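Local coordinates for protein fructosamine deglycase FrlB (Bacillus subtilis, PDB 3EUA) that converts a range of fructosamine 6-phosphates into glucose 6-phosphate and a free amino acid, working as a homooctamer, at residues K44-R49 against Q143-T148; A170-A175 against P296-R301; Y197-G202 against I227-Y232; E218-H223 against E312-P317. One frame throughout, in Å; residues are numbered along the deposited sequence.

Contact 1: residues K44-R49 against Q143-T148; sequences KYVFDR and QIVFGT
The CA atoms of Phe47 and Val145 are the nearest across two almost parallel helical segments, 44-49 and 143-148, whose axes run 12° apart and come no closer than 10.6 Å. At that spacing the backbones stay apart and side chains bridge the gap. The CG1 methyl of Val46 lies over one face of the Phe146 ring, 4.2 Å from its centroid, a CH-pi contact in which the two side chains meet at about a right angle; CG2 of the same valine reaches only the ring's CZ, at 3.9 Å. With CG1 anti to the backbone N (chi1 171°), Val46 also brings it to Val145 CG1, at 4.0 Å. That valine methyl is shared: from its other neighbour, Phe47, CE1 approaches it to 3.8 Å, on a slant to the ring. Farther along, Thr148 CG2 sits at the edge of the Phe47 ring near its plane, while Thr148 OG1 is tied back to Ile144 O within its own helix, 2.7 Å away, so the threonine turns its methyl to the phenylalanine. Tyr293 of helix 288-313 also packs on Val46. Such apolar packing between helices 41-50 and 137-153 belongs to the first SIS domain, an alpha-beta fold built round a five-stranded parallel sheet.

Contact 2: residues A170-A175 against P296-R301; sequences AVYEKA and PLVLNR
Tyr172 reaches across from segment 170-175 to segment 296-301, slanting over it, and its ring is the main element of the contact. With CG anti to the carbonyl carbon (chi1 -79°), CB directs the ring over the neighbouring helix. CG and CD2 meet the aliphatic part of Arg301, CD2 lying 3.7 Å from Arg301 CG. Arg301 CB stands 3.9 Å from the ring centroid, only 3° off the normal, a CH-pi contact over the middle of the face. On the CD1 and CE1 side the ring meets Val298: CE1 is 3.7 Å from Val298 CA, and Val298 CG2 lies at the edge, in plane. CZ then passes Leu297 O, and at the tip Tyr172 OH rests 3.4 Å from Leu297 CB. Replacing Tyr172 by an alanine would probably open a gap between the helices and leave the Arg301 methylenes without the ring they lie on. Beside the ring edge, Val298 CG1 fits between Val171 CG1 and Ala175 CB, and Val298 CG2 meets Val171 CG1 at 3.9 Å. The segment axes cross at -40°, 9.7 Å apart at their closest. The long helices 158-190 and 288-313 are thereby joined, while Tyr138 and Tyr142 of helix 137-153 touch Leu297 and Val207 of helix 205-220 touches Pro296 and Asn300.

Contact 3: residues Y197-G202 against I227-Y232; sequences YTMASG and IHAGEY
Met199, a selenomethionine, lays its SE over one face of the Tyr232 ring, 3.6 Å from the centroid and displaced toward the CD1 rim, a Met-aromatic contact with the methionine chain crossing the tyrosine nearly perpendicularly. The methionine gets there as an extended chain, its CG anti to the backbone N (chi1 176°), and Ile227 CG2, from the same face of the sheet, flanks the selenium at 4.3 Å. Beyond this group, Tyr197 CD1 meets Ile227 CG1 at a slant, while at the far end Ser201 CB lies 3.7 Å from His228 NE2. The backbones pair as parallel strands: Ile227 N donates to Thr198 O at 2.8 Å, Ala200 N makes a weak bond to Ile227 O, and Ala229 N bonds to Ala200 O at 2.9 Å. Helix 205-220 connects the two strands in a beta-alpha-beta crossover and packs on Thr198 and Ala200. Polar ends turn to other partners: Tyr232 OH bonds to Ser266, Ser201 OG to Thr255, and His228 NE2 to Glu63 of the second subunit, which also accepts from Gly202 N. The chemistry thus divides: a buried Met-aromatic contact ties strand 197-200 to the turn after strand 226-228 inside the domain, whereas imidazole and backbone N-H grip a carboxylate across the subunit interface.

Contact 4: residues E218-H223 against E312-P317; sequences EMQWIH and EERNHP
Gln220 stands between Arg314 and His316 and uses both ends of its amide. Its OE1 accepts from Arg314 NH1 at 3.0 Å, the donor lying well above the carbonyl plane, while NE2 gives a bond to His316 O at 2.9 Å that lies in the amide plane. The same NE2 also turns back to Met219 O, 2.7 Å away, so two carbonyls hold the nitrogen. Arg314 NH1 has a second, weak bond to Gln220 O. The bend of the glutamine at chi2 (-67°) folds the amide back into reach of these partners. A leucine in place of Gln220 would probably leave His316 O without this donor and Arg314 NH1 without its side-chain acceptor, leaving the guanidinium less firmly fixed.

Next outward, Ile222 CD1 rests over one face of the guanidinium, 3.6 Å from Arg314 NE. The His316 ring carries Gln220 CA over its face and presents its CE1 edge to the face of Trp221, an edge-to-face pair with planes at 84° and His316 CE1 3.6 Å from Trp221 CD2. Trp221 NE1 is held by Glu238 of the second subunit, and Arg322 makes a cation-pi contact with the indole. Asn315, at positive phi, closes helix 288-313 in a Schellman motif. The contact therefore joins the C-terminal ends of helices 205-220 and 288-313, with Leu310 of the latter packing on Gln220 and Ile222.

Contacts 1, 2 and 3 are buried, whereas contact 4 is only partly so; its centre is about 21 Å from the centre of the chain, the farthest of the four. Chemistry follows place: contacts 1 and 2 are helix packing through apolar groups and aromatic faces, contact 3 adds strand pairing, and contact 4 depends on side-chain hydrogen bonds at helix ends. Contacts 2 and 4 share helix 288-313, and contact 3 is nested in the chain loop that contact 2 closes. Contact 1 belongs to the first SIS range and contact 3 to the second, yet Tyr45 CD1 touches Gly202 C at 3.7 Å. The second subunit reaches contacts 1, 3 and 4 but not contact 2.

Contact 1: residues K44-R49 against Q143-T148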
loop_
_atom_site.group_PDB
_atom_site.type_symbol
_atom_site.label_atom_id
_atom_site.label_comp_id
_atom_site.label_asym_id
_atom_site.label_seq_id
_atom_site.Cartn_x
_atom_site.Cartn_y
_atom_site.Cartn_z
ATOM N N LYS A 44 -9.868 4.605 -5.382
ATOM C CA LYS A 44 -9.284 3.397 -5.990
ATOM C C LYS A 44 -10.251 2.238 -5.735
ATOM O O LYS A 44 -10.548 1.441 -6.654
ATOM C CB LYS A 44 -7.844 3.163 -5.475
ATOM C CG LYS A 44 -7.165 1.828 -5.809
ATOM C CD LYS A 44 -7.201 1.414 -7.251
ATOM C CE LYS A 44 -6.490 0.061 -7.466
ATOM N NZ LYS A 44 -6.739 -0.533 -8.814
ATOM N N TYR A 45 -10.805 2.155 -4.535
ATOM C CA TYR A 45 -11.773 1.119 -4.223
ATOM C C TYR A 45 -13.006 1.239 -5.133
ATOM O O TYR A 45 -13.456 0.242 -5.675
ATOM C CB TYR A 45 -12.184 1.198 -2.773
ATOM C CG TYR A 45 -13.025 0.069 -2.328
ATOM C CD1 TYR A 45 -12.445 -1.084 -1.798
ATOM C CD2 TYR A 45 -14.399 0.147 -2.386
ATOM C CE1 TYR A 45 -13.241 -2.141 -1.352
ATOM C CE2 TYR A 45 -15.181 -0.865 -1.949
ATOM C CZ TYR A 45 -14.603 -2.020 -1.438
ATOM O OH TYR A 45 -15.422 -3.054 -1.011
ATOM N N VAL A 46 -13.517 2.475 -5.316
ATOM C CA VAL A 46 -14.648 2.731 -6.208
ATOM C C VAL A 46 -14.334 2.235 -7.613
ATOM O O VAL A 46 -15.099 1.472 -8.201
ATOM C CB VAL A 46 -15.055 4.247 -6.226
ATOM C CG1 VAL A 46 -16.084 4.554 -7.315
ATOM C CG2 VAL A 46 -15.617 4.673 -4.860
ATOM N N PHE A 47 -13.206 2.650 -8.165
ATOM C CA PHE A 47 -12.820 2.171 -9.489
ATOM C C PHE A 47 -12.737 0.658 -9.565
ATOM O O PHE A 47 -13.178 0.069 -10.553
ATOM C CB PHE A 47 -11.492 2.787 -9.974
ATOM C CG PHE A 47 -11.682 3.931 -10.886
ATOM C CD1 PHE A 47 -11.972 5.189 -10.406
ATOM C CD2 PHE A 47 -11.628 3.735 -12.266
ATOM C CE1 PHE A 47 -12.184 6.252 -11.280
ATOM C CE2 PHE A 47 -11.830 4.795 -13.126
ATOM C CZ PHE A 47 -12.124 6.048 -12.629
ATOM N N ASP A 48 -12.175 0.020 -8.544
ATOM C CA ASP A 48 -12.082 -1.454 -8.547
ATOM C C ASP A 48 -13.437 -2.140 -8.581
ATOM O O ASP A 48 -13.590 -3.155 -9.237
ATOM C CB ASP A 48 -11.246 -1.986 -7.361
ATOM C CG ASP A 48 -9.755 -1.747 -7.538
ATOM O OD1 ASP A 48 -9.297 -1.425 -8.668
ATOM O OD2 ASP A 48 -9.024 -1.899 -6.543
ATOM N N ARG A 49 -14.412 -1.580 -7.875
ATOM C CA ARG A 49 -15.774 -2.145 -7.833
ATOM C C ARG A 49 -16.694 -1.716 -8.988
ATOM O O ARG A 49 -17.658 -2.422 -9.311
ATOM C CB ARG A 49 -16.430 -1.727 -6.521
ATOM C CG ARG A 49 -15.894 -2.423 -5.301
ATOM C CD ARG A 49 -16.686 -3.678 -4.951
ATOM N NE ARG A 49 -16.839 -4.617 -6.054
ATOM C CZ ARG A 49 -17.953 -4.896 -6.727
ATOM N NH1 ARG A 49 -19.129 -4.334 -6.450
ATOM N NH2 ARG A 49 -17.900 -5.807 -7.690
ATOM N N GLN A 143 -16.930 13.776 -6.813
ATOM C CA GLN A 143 -17.625 14.382 -7.955
ATOM C C GLN A 143 -16.876 14.021 -9.253
ATOM O O GLN A 143 -17.483 13.605 -10.267
ATOM C CB GLN A 143 -17.705 15.903 -7.800
ATOM C CG GLN A 143 -18.527 16.425 -6.622
ATOM C CD GLN A 143 -18.436 17.940 -6.482
ATOM O OE1 GLN A 143 -18.385 18.650 -7.475
ATOM N NE2 GLN A 143 -18.445 18.440 -5.246
ATOM N N ILE A 144 -15.549 14.157 -9.209
ATOM C CA ILE A 144 -14.691 13.822 -10.343
ATOM C C ILE A 144 -14.746 12.325 -10.684
ATOM O O ILE A 144 -14.925 11.928 -11.851
ATOM C CB ILE A 144 -13.209 14.187 -10.059
ATOM C CG1 ILE A 144 -13.066 15.707 -9.806
ATOM C CG2 ILE A 144 -12.328 13.747 -11.228
ATOM C CD1 ILE A 144 -11.652 16.223 -9.353
ATOM N N VAL A 145 -14.568 11.494 -9.656
ATOM C CA VAL A 145 -14.516 10.036 -9.821
ATOM C C VAL A 145 -15.837 9.451 -10.335
ATOM O O VAL A 145 -15.849 8.777 -11.366
ATOM C CB VAL A 145 -14.049 9.363 -8.510
ATOM C CG1 VAL A 145 -14.249 7.852 -8.501
ATOM C CG2 VAL A 145 -12.592 9.721 -8.288
ATOM N N PHE A 146 -16.942 9.725 -9.655
ATOM C CA PHE A 146 -18.240 9.200 -10.119
ATOM C C PHE A 146 -18.676 9.840 -11.418
ATOM O O PHE A 146 -19.339 9.199 -12.237
ATOM C CB PHE A 146 -19.332 9.347 -9.068
ATOM C CG PHE A 146 -19.203 8.348 -7.934
ATOM C CD1 PHE A 146 -19.770 7.087 -8.030
ATOM C CD2 PHE A 146 -18.502 8.669 -6.793
ATOM C CE1 PHE A 146 -19.617 6.168 -6.994
ATOM C CE2 PHE A 146 -18.362 7.765 -5.767
ATOM C CZ PHE A 146 -18.920 6.513 -5.876
ATOM N N GLY A 147 -18.304 11.100 -11.602
ATOM C CA GLY A 147 -18.597 11.808 -12.841
ATOM C C GLY A 147 -17.876 11.162 -14.011
ATOM O O GLY A 147 -18.465 10.998 -15.053
ATOM N N THR A 148 -16.590 10.846 -13.826
ATOM C CA THR A 148 -15.743 10.207 -14.855
ATOM C C THR A 148 -16.330 8.862 -15.271
ATOM O O THR A 148 -16.458 8.578 -16.461
ATOM C CB THR A 148 -14.294 10.105 -14.344
ATOM O OG1 THR A 148 -13.759 11.439 -14.190
ATOM C CG2 THR A 148 -13.416 9.302 -15.318
#

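Contact 2: residues A170-A175 against P296-R301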
loop_
_atom_site.group_PDB
_atom_site.type_symbol
_atom_site.label_atom_id
_atom_site.label_comp_id
_atom_site.label_asym_id
_atom_site.label_seq_id
_atom_site.Cartn_x
_atom_site.Cartn_y
_atom_site.Cartn_z
ATOM N N ALA A 170 -25.120 16.108 7.259
ATOM C CA ALA A 170 -25.988 15.837 8.398
ATOM C C ALA A 170 -25.485 14.593 9.145
ATOM O O ALA A 170 -25.564 14.526 10.379
ATOM C CB ALA A 170 -27.430 15.656 7.944
ATOM N N VAL A 171 -24.936 13.633 8.394
ATOM C CA VAL A 171 -24.367 12.407 8.984
ATOM C C VAL A 171 -23.170 12.787 9.869
ATOM O O VAL A 171 -23.045 12.283 10.993
ATOM C CB VAL A 171 -23.915 11.359 7.904
ATOM C CG1 VAL A 171 -23.472 10.053 8.570
ATOM C CG2 VAL A 171 -25.052 11.060 6.875
ATOM N N TYR A 172 -22.301 13.658 9.347
ATOM C CA TYR A 172 -21.151 14.177 10.093
ATOM C C TYR A 172 -21.586 14.796 11.403
ATOM O O TYR A 172 -21.044 14.489 12.438
ATOM C CB TYR A 172 -20.476 15.257 9.276
ATOM C CG TYR A 172 -19.563 14.848 8.144
ATOM C CD1 TYR A 172 -19.535 13.564 7.610
ATOM C CD2 TYR A 172 -18.770 15.804 7.564
ATOM C CE1 TYR A 172 -18.673 13.248 6.541
ATOM C CE2 TYR A 172 -17.912 15.511 6.530
ATOM C CZ TYR A 172 -17.859 14.249 6.013
ATOM O OH TYR A 172 -17.000 14.067 4.955
ATOM N N GLU A 173 -22.626 15.626 11.369
ATOM C CA GLU A 173 -23.078 16.339 12.572
ATOM C C GLU A 173 -23.570 15.401 13.632
ATOM O O GLU A 173 -23.283 15.552 14.816
ATOM C CB GLU A 173 -24.218 17.312 12.271
ATOM C CG GLU A 173 -23.925 18.390 11.243
ATOM C CD GLU A 173 -22.814 19.359 11.610
ATOM O OE1 GLU A 173 -22.493 19.519 12.808
ATOM O OE2 GLU A 173 -22.273 19.996 10.670
ATOM N N LYS A 174 -24.372 14.452 13.199
ATOM C CA LYS A 174 -24.908 13.498 14.158
ATOM C C LYS A 174 -23.804 12.616 14.711
ATOM O O LYS A 174 -23.768 12.338 15.902
ATOM C CB LYS A 174 -25.981 12.582 13.574
ATOM C CG LYS A 174 -27.229 13.254 13.168
ATOM C CD LYS A 174 -28.258 12.233 12.826
ATOM C CE LYS A 174 -29.494 12.843 12.204
ATOM N NZ LYS A 174 -29.156 13.353 10.852
ATOM N N ALA A 175 -22.904 12.181 13.836
ATOM C CA ALA A 175 -21.781 11.334 14.251
ATOM C C ALA A 175 -20.837 12.054 15.223
ATOM O O ALA A 175 -20.394 11.473 16.208
ATOM C CB ALA A 175 -21.020 10.827 13.020
ATOM N N PRO A 296 -16.210 5.946 4.710
ATOM C CA PRO A 296 -14.869 6.421 5.115
ATOM C C PRO A 296 -14.766 7.932 5.382
ATOM O O PRO A 296 -13.925 8.373 6.201
ATOM C CB PRO A 296 -13.968 6.047 3.939
ATOM C CG PRO A 296 -14.751 5.268 2.979
ATOM C CD PRO A 296 -16.196 5.242 3.412
ATOM N N LEU A 297 -15.558 8.720 4.651
ATOM C CA LEU A 297 -15.592 10.188 4.852
ATOM C C LEU A 297 -16.088 10.513 6.243
ATOM O O LEU A 297 -15.531 11.381 6.933
ATOM C CB LEU A 297 -16.458 10.899 3.837
ATOM C CG LEU A 297 -15.888 11.028 2.440
ATOM C CD1 LEU A 297 -15.391 9.688 1.852
ATOM C CD2 LEU A 297 -16.945 11.635 1.546
ATOM N N VAL A 298 -17.104 9.809 6.678
ATOM C CA VAL A 298 -17.645 10.015 8.022
ATOM C C VAL A 298 -16.651 9.580 9.098
ATOM O O VAL A 298 -16.456 10.269 10.080
ATOM C CB VAL A 298 -18.934 9.212 8.226
ATOM C CG1 VAL A 298 -19.522 9.588 9.572
ATOM C CG2 VAL A 298 -19.943 9.534 7.109
ATOM N N LEU A 299 -16.039 8.409 8.902
ATOM C CA LEU A 299 -15.046 7.882 9.843
ATOM C C LEU A 299 -13.888 8.883 9.963
ATOM O O LEU A 299 -13.429 9.215 11.071
ATOM C CB LEU A 299 -14.594 6.470 9.410
ATOM C CG LEU A 299 -15.578 5.283 9.603
ATOM C CD1 LEU A 299 -15.193 4.030 8.787
ATOM C CD2 LEU A 299 -15.660 4.971 11.125
ATOM N N ASN A 300 -13.465 9.410 8.828
ATOM C CA ASN A 300 -12.415 10.398 8.809
ATOM C C ASN A 300 -12.762 11.674 9.578
ATOM O O ASN A 300 -11.897 12.245 10.272
ATOM C CB ASN A 300 -12.087 10.797 7.382
ATOM C CG ASN A 300 -10.918 11.711 7.315
ATOM O OD1 ASN A 300 -9.837 11.336 7.733
ATOM N ND2 ASN A 300 -11.101 12.911 6.736
ATOM N N ARG A 301 -13.999 12.143 9.415
ATOM C CA ARG A 301 -14.442 13.361 10.102
ATOM C C ARG A 301 -14.486 13.152 11.609
ATOM O O ARG A 301 -14.075 14.000 12.381
ATOM C CB ARG A 301 -15.817 13.786 9.604
ATOM C CG ARG A 301 -16.377 15.076 10.254
ATOM C CD ARG A 301 -15.468 16.309 9.961
ATOM N NE ARG A 301 -15.791 17.479 10.772
ATOM C CZ ARG A 301 -15.288 17.734 11.980
ATOM N NH1 ARG A 301 -14.442 16.917 12.575
ATOM N NH2 ARG A 301 -15.642 18.834 12.610
#

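Contact 3: residues Y197-G202 against I227-Y232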
loop_
_atom_site.group_PDB
_atom_site.type_symbol
_atom_site.label_atom_id
_atom_site.label_comp_id
_atom_site.label_asym_id
_atom_site.label_seq_id
_atom_site.Cartn_x
_atom_site.Cartn_y
_atom_site.Cartn_z
ATOM N N TYR A 197 -1.597 2.055 17.173
ATOM C CA TYR A 197 -1.859 1.460 15.859
ATOM C C TYR A 197 -3.226 1.839 15.358
ATOM O O TYR A 197 -4.110 2.189 16.135
ATOM C CB TYR A 197 -1.790 -0.069 15.957
ATOM C CG TYR A 197 -0.408 -0.628 16.099
ATOM C CD1 TYR A 197 0.325 -0.950 14.969
ATOM C CD2 TYR A 197 0.181 -0.836 17.339
ATOM C CE1 TYR A 197 1.622 -1.468 15.061
ATOM C CE2 TYR A 197 1.477 -1.363 17.445
ATOM C CZ TYR A 197 2.187 -1.686 16.298
ATOM O OH TYR A 197 3.471 -2.203 16.362
ATOM N N THR A 198 -3.394 1.825 14.036
ATOM C CA THR A 198 -4.686 2.000 13.435
ATOM C C THR A 198 -4.888 0.746 12.583
ATOM O O THR A 198 -3.911 0.007 12.267
ATOM C CB THR A 198 -4.828 3.262 12.564
ATOM O OG1 THR A 198 -3.939 3.182 11.434
ATOM C CG2 THR A 198 -4.583 4.537 13.390
HETATM N N MSE A 199 -6.135 0.466 12.254
HETATM C CA MSE A 199 -6.469 -0.701 11.444
HETATM C C MSE A 199 -7.812 -0.577 10.721
HETATM O O MSE A 199 -8.771 -0.119 11.274
HETATM C CB MSE A 199 -6.436 -1.947 12.323
HETATM C CG MSE A 199 -6.850 -3.191 11.638
HETATM SE SE MSE A 199 -6.200 -4.817 12.465
HETATM C CE MSE A 199 -7.495 -5.608 11.675
ATOM N N ALA A 200 -7.841 -0.983 9.463
ATOM C CA ALA A 200 -9.048 -0.946 8.624
ATOM C C ALA A 200 -8.752 -1.705 7.315
ATOM O O ALA A 200 -7.624 -2.191 7.119
ATOM C CB ALA A 200 -9.487 0.481 8.335
ATOM N N SER A 201 -9.769 -1.852 6.465
ATOM C CA SER A 201 -9.637 -2.524 5.167
ATOM C C SER A 201 -10.470 -1.822 4.101
ATOM O O SER A 201 -11.102 -0.790 4.349
ATOM C CB SER A 201 -10.051 -4.003 5.270
ATOM O OG SER A 201 -11.426 -4.127 5.583
ATOM N N GLY A 202 -10.387 -2.320 2.879
ATOM C CA GLY A 202 -11.180 -1.766 1.785
ATOM C C GLY A 202 -11.071 -0.273 1.588
ATOM O O GLY A 202 -9.984 0.276 1.598
ATOM N N ILE A 227 -2.405 -0.906 10.037
ATOM C CA ILE A 227 -2.440 -2.315 9.657
ATOM C C ILE A 227 -3.658 -2.613 8.785
ATOM O O ILE A 227 -4.747 -2.264 9.127
ATOM C CB ILE A 227 -2.527 -3.259 10.908
ATOM C CG1 ILE A 227 -1.461 -2.894 11.950
ATOM C CG2 ILE A 227 -2.421 -4.749 10.484
ATOM C CD1 ILE A 227 -0.106 -2.881 11.404
ATOM N N HIS A 228 -3.475 -3.291 7.673
ATOM C CA HIS A 228 -4.613 -3.694 6.874
ATOM C C HIS A 228 -5.288 -4.870 7.629
ATOM O O HIS A 228 -4.627 -5.824 8.090
ATOM C CB HIS A 228 -4.206 -4.049 5.447
ATOM C CG HIS A 228 -5.341 -4.557 4.617
ATOM N ND1 HIS A 228 -5.763 -5.868 4.666
ATOM C CD2 HIS A 228 -6.166 -3.929 3.749
ATOM C CE1 HIS A 228 -6.790 -6.025 3.855
ATOM N NE2 HIS A 228 -7.078 -4.855 3.313
ATOM N N ALA A 229 -6.597 -4.776 7.814
ATOM C CA ALA A 229 -7.355 -5.785 8.595
ATOM C C ALA A 229 -7.215 -7.230 8.135
ATOM O O ALA A 229 -7.326 -8.146 8.956
ATOM C CB ALA A 229 -8.802 -5.416 8.683
ATOM N N GLY A 230 -7.005 -7.445 6.847
ATOM C CA GLY A 230 -6.763 -8.818 6.334
ATOM C C GLY A 230 -5.334 -9.282 6.695
ATOM O O GLY A 230 -5.129 -10.357 7.285
ATOM N N GLU A 231 -4.355 -8.431 6.368
ATOM C CA GLU A 231 -2.930 -8.687 6.639
ATOM C C GLU A 231 -2.599 -8.984 8.120
ATOM O O GLU A 231 -1.654 -9.732 8.409
ATOM C CB GLU A 231 -2.118 -7.475 6.154
ATOM C CG GLU A 231 -2.027 -7.285 4.602
ATOM C CD GLU A 231 -1.210 -8.377 3.929
ATOM O OE1 GLU A 231 0.004 -8.137 3.736
ATOM O OE2 GLU A 231 -1.735 -9.496 3.692
ATOM N N TYR A 232 -3.356 -8.346 9.020
ATOM C CA TYR A 232 -3.267 -8.488 10.479
ATOM C C TYR A 232 -3.043 -9.910 10.946
ATOM O O TYR A 232 -2.157 -10.171 11.748
ATOM C CB TYR A 232 -4.597 -8.008 11.072
ATOM C CG TYR A 232 -4.727 -7.941 12.600
ATOM C CD1 TYR A 232 -3.875 -7.128 13.356
ATOM C CD2 TYR A 232 -5.765 -8.586 13.268
ATOM C CE1 TYR A 232 -4.009 -6.990 14.721
ATOM C CE2 TYR A 232 -5.921 -8.431 14.652
ATOM C CZ TYR A 232 -5.033 -7.628 15.364
ATOM O OH TYR A 232 -5.162 -7.470 16.737
#

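Contact 4: residues E218-H223 against E312-P317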
loop_
_atom_site.group_PDB
_atom_site.type_symbol
_atom_site.label_atom_id
_atom_site.label_comp_id
_atom_site.label_asym_id
_atom_site.label_seq_id
_atom_site.Cartn_x
_atom_site.Cartn_y
_atom_site.Cartn_z
ATOM N N GLU A 218 3.091 12.799 12.159
ATOM C CA GLU A 218 3.328 14.194 11.802
ATOM C C GLU A 218 2.907 15.215 12.822
ATOM O O GLU A 218 3.727 16.047 13.246
ATOM C CB GLU A 218 2.593 14.545 10.507
ATOM C CG GLU A 218 2.894 15.916 9.915
ATOM C CD GLU A 218 2.007 16.243 8.700
ATOM O OE1 GLU A 218 1.060 15.480 8.386
ATOM O OE2 GLU A 218 2.259 17.308 8.073
HETATM N N MSE A 219 1.670 15.120 13.261
HETATM C CA MSE A 219 1.086 16.167 14.113
HETATM C C MSE A 219 1.071 15.964 15.613
HETATM O O MSE A 219 0.623 16.841 16.338
HETATM C CB MSE A 219 -0.339 16.406 13.610
HETATM C CG MSE A 219 -0.408 16.721 12.107
HETATM SE SE MSE A 219 -2.224 17.165 11.451
HETATM C CE MSE A 219 -1.999 16.902 9.505
ATOM N N GLN A 220 1.558 14.821 16.076
ATOM C CA GLN A 220 1.614 14.517 17.500
ATOM C C GLN A 220 2.897 13.856 17.933
ATOM O O GLN A 220 3.162 13.765 19.142
ATOM C CB GLN A 220 0.425 13.589 17.865
ATOM C CG GLN A 220 -0.934 14.240 17.790
ATOM C CD GLN A 220 -1.120 15.306 18.846
ATOM O OE1 GLN A 220 -1.312 15.007 20.016
ATOM N NE2 GLN A 220 -1.077 16.558 18.435
ATOM N N TRP A 221 3.730 13.446 16.980
ATOM C CA TRP A 221 4.967 12.709 17.251
ATOM C C TRP A 221 4.687 11.452 18.083
ATOM O O TRP A 221 5.371 11.176 19.053
ATOM C CB TRP A 221 6.042 13.564 17.919
ATOM C CG TRP A 221 6.354 14.825 17.208
ATOM C CD1 TRP A 221 6.146 15.111 15.887
ATOM C CD2 TRP A 221 7.091 15.908 17.736
ATOM N NE1 TRP A 221 6.633 16.367 15.588
ATOM C CE2 TRP A 221 7.221 16.876 16.712
ATOM C CE3 TRP A 221 7.625 16.187 19.007
ATOM C CZ2 TRP A 221 7.873 18.098 16.915
ATOM C CZ3 TRP A 221 8.278 17.402 19.198
ATOM C CH2 TRP A 221 8.384 18.336 18.155
ATOM N N ILE A 222 3.626 10.732 17.701
ATOM C CA ILE A 222 3.235 9.473 18.304
ATOM C C ILE A 222 3.507 8.412 17.254
ATOM O O ILE A 222 3.094 8.575 16.106
ATOM C CB ILE A 222 1.761 9.480 18.693
ATOM C CG1 ILE A 222 1.536 10.494 19.817
ATOM C CG2 ILE A 222 1.333 8.128 19.163
ATOM C CD1 ILE A 222 0.123 10.672 20.215
ATOM N N HIS A 223 4.196 7.340 17.637
ATOM C CA HIS A 223 4.484 6.266 16.688
ATOM C C HIS A 223 3.189 5.629 16.238
ATOM O O HIS A 223 2.273 5.442 17.049
ATOM C CB HIS A 223 5.370 5.204 17.323
ATOM C CG HIS A 223 6.689 5.727 17.797
ATOM N ND1 HIS A 223 7.667 6.173 16.934
ATOM C CD2 HIS A 223 7.212 5.826 19.043
ATOM C CE1 HIS A 223 8.713 6.576 17.629
ATOM N NE2 HIS A 223 8.473 6.356 18.912
ATOM N N GLU A 312 -5.095 18.763 22.415
ATOM C CA GLU A 312 -5.356 19.591 23.574
ATOM C C GLU A 312 -4.854 18.910 24.841
ATOM O O GLU A 312 -4.158 19.535 25.633
ATOM C CB GLU A 312 -6.856 19.890 23.674
ATOM C CG GLU A 312 -7.256 20.732 24.892
ATOM C CD GLU A 312 -8.773 20.942 25.008
ATOM O OE1 GLU A 312 -9.538 20.593 24.049
ATOM O OE2 GLU A 312 -9.179 21.454 26.080
ATOM N N GLU A 313 -5.193 17.636 25.014
ATOM C CA GLU A 313 -4.769 16.870 26.200
ATOM C C GLU A 313 -3.252 16.778 26.325
ATOM O O GLU A 313 -2.725 16.847 27.418
ATOM C CB GLU A 313 -5.336 15.448 26.165
ATOM C CG GLU A 313 -5.294 14.719 27.501
ATOM C CD GLU A 313 -6.201 15.374 28.535
ATOM O OE1 GLU A 313 -7.151 16.072 28.121
ATOM O OE2 GLU A 313 -5.974 15.196 29.754
ATOM N N ARG A 314 -2.566 16.628 25.193
ATOM C CA ARG A 314 -1.099 16.519 25.152
ATOM C C ARG A 314 -0.361 17.849 25.002
ATOM O O ARG A 314 0.868 17.858 24.900
ATOM C CB ARG A 314 -0.691 15.595 23.978
ATOM C CG ARG A 314 -1.264 14.195 24.106
ATOM C CD ARG A 314 -0.836 13.257 22.993
ATOM N NE ARG A 314 0.567 12.906 22.997
ATOM C CZ ARG A 314 1.526 13.450 22.249
ATOM N NH1 ARG A 314 1.304 14.439 21.406
ATOM N NH2 ARG A 314 2.764 12.986 22.360
ATOM N N ASN A 315 -1.136 18.930 24.943
ATOM C CA ASN A 315 -0.642 20.289 24.794
ATOM C C ASN A 315 0.379 20.327 23.658
ATOM O O ASN A 315 1.457 20.909 23.769
ATOM C CB ASN A 315 -0.113 20.808 26.146
ATOM C CG ASN A 315 -0.199 22.309 26.267
ATOM O OD1 ASN A 315 -0.089 23.050 25.280
ATOM N ND2 ASN A 315 -0.418 22.782 27.490
ATOM N N HIS A 316 0.002 19.654 22.570
ATOM C CA HIS A 316 0.785 19.531 21.369
ATOM C C HIS A 316 -0.120 19.942 20.215
ATOM O O HIS A 316 -0.872 19.123 19.703
ATOM C CB HIS A 316 1.216 18.085 21.183
ATOM C CG HIS A 316 2.187 17.900 20.069
ATOM N ND1 HIS A 316 3.440 17.355 20.255
ATOM C CD2 HIS A 316 2.109 18.220 18.759
ATOM C CE1 HIS A 316 4.068 17.311 19.093
ATOM N NE2 HIS A 316 3.285 17.842 18.173
ATOM N N PRO A 317 -0.068 21.232 19.803
ATOM C CA PRO A 317 -0.949 21.621 18.712
ATOM C C PRO A 317 -0.738 20.842 17.426
ATOM O O PRO A 317 0.403 20.500 17.079
ATOM C CB PRO A 317 -0.601 23.097 18.453
ATOM C CG PRO A 317 0.055 23.589 19.708
ATOM C CD PRO A 317 0.744 22.371 20.298
#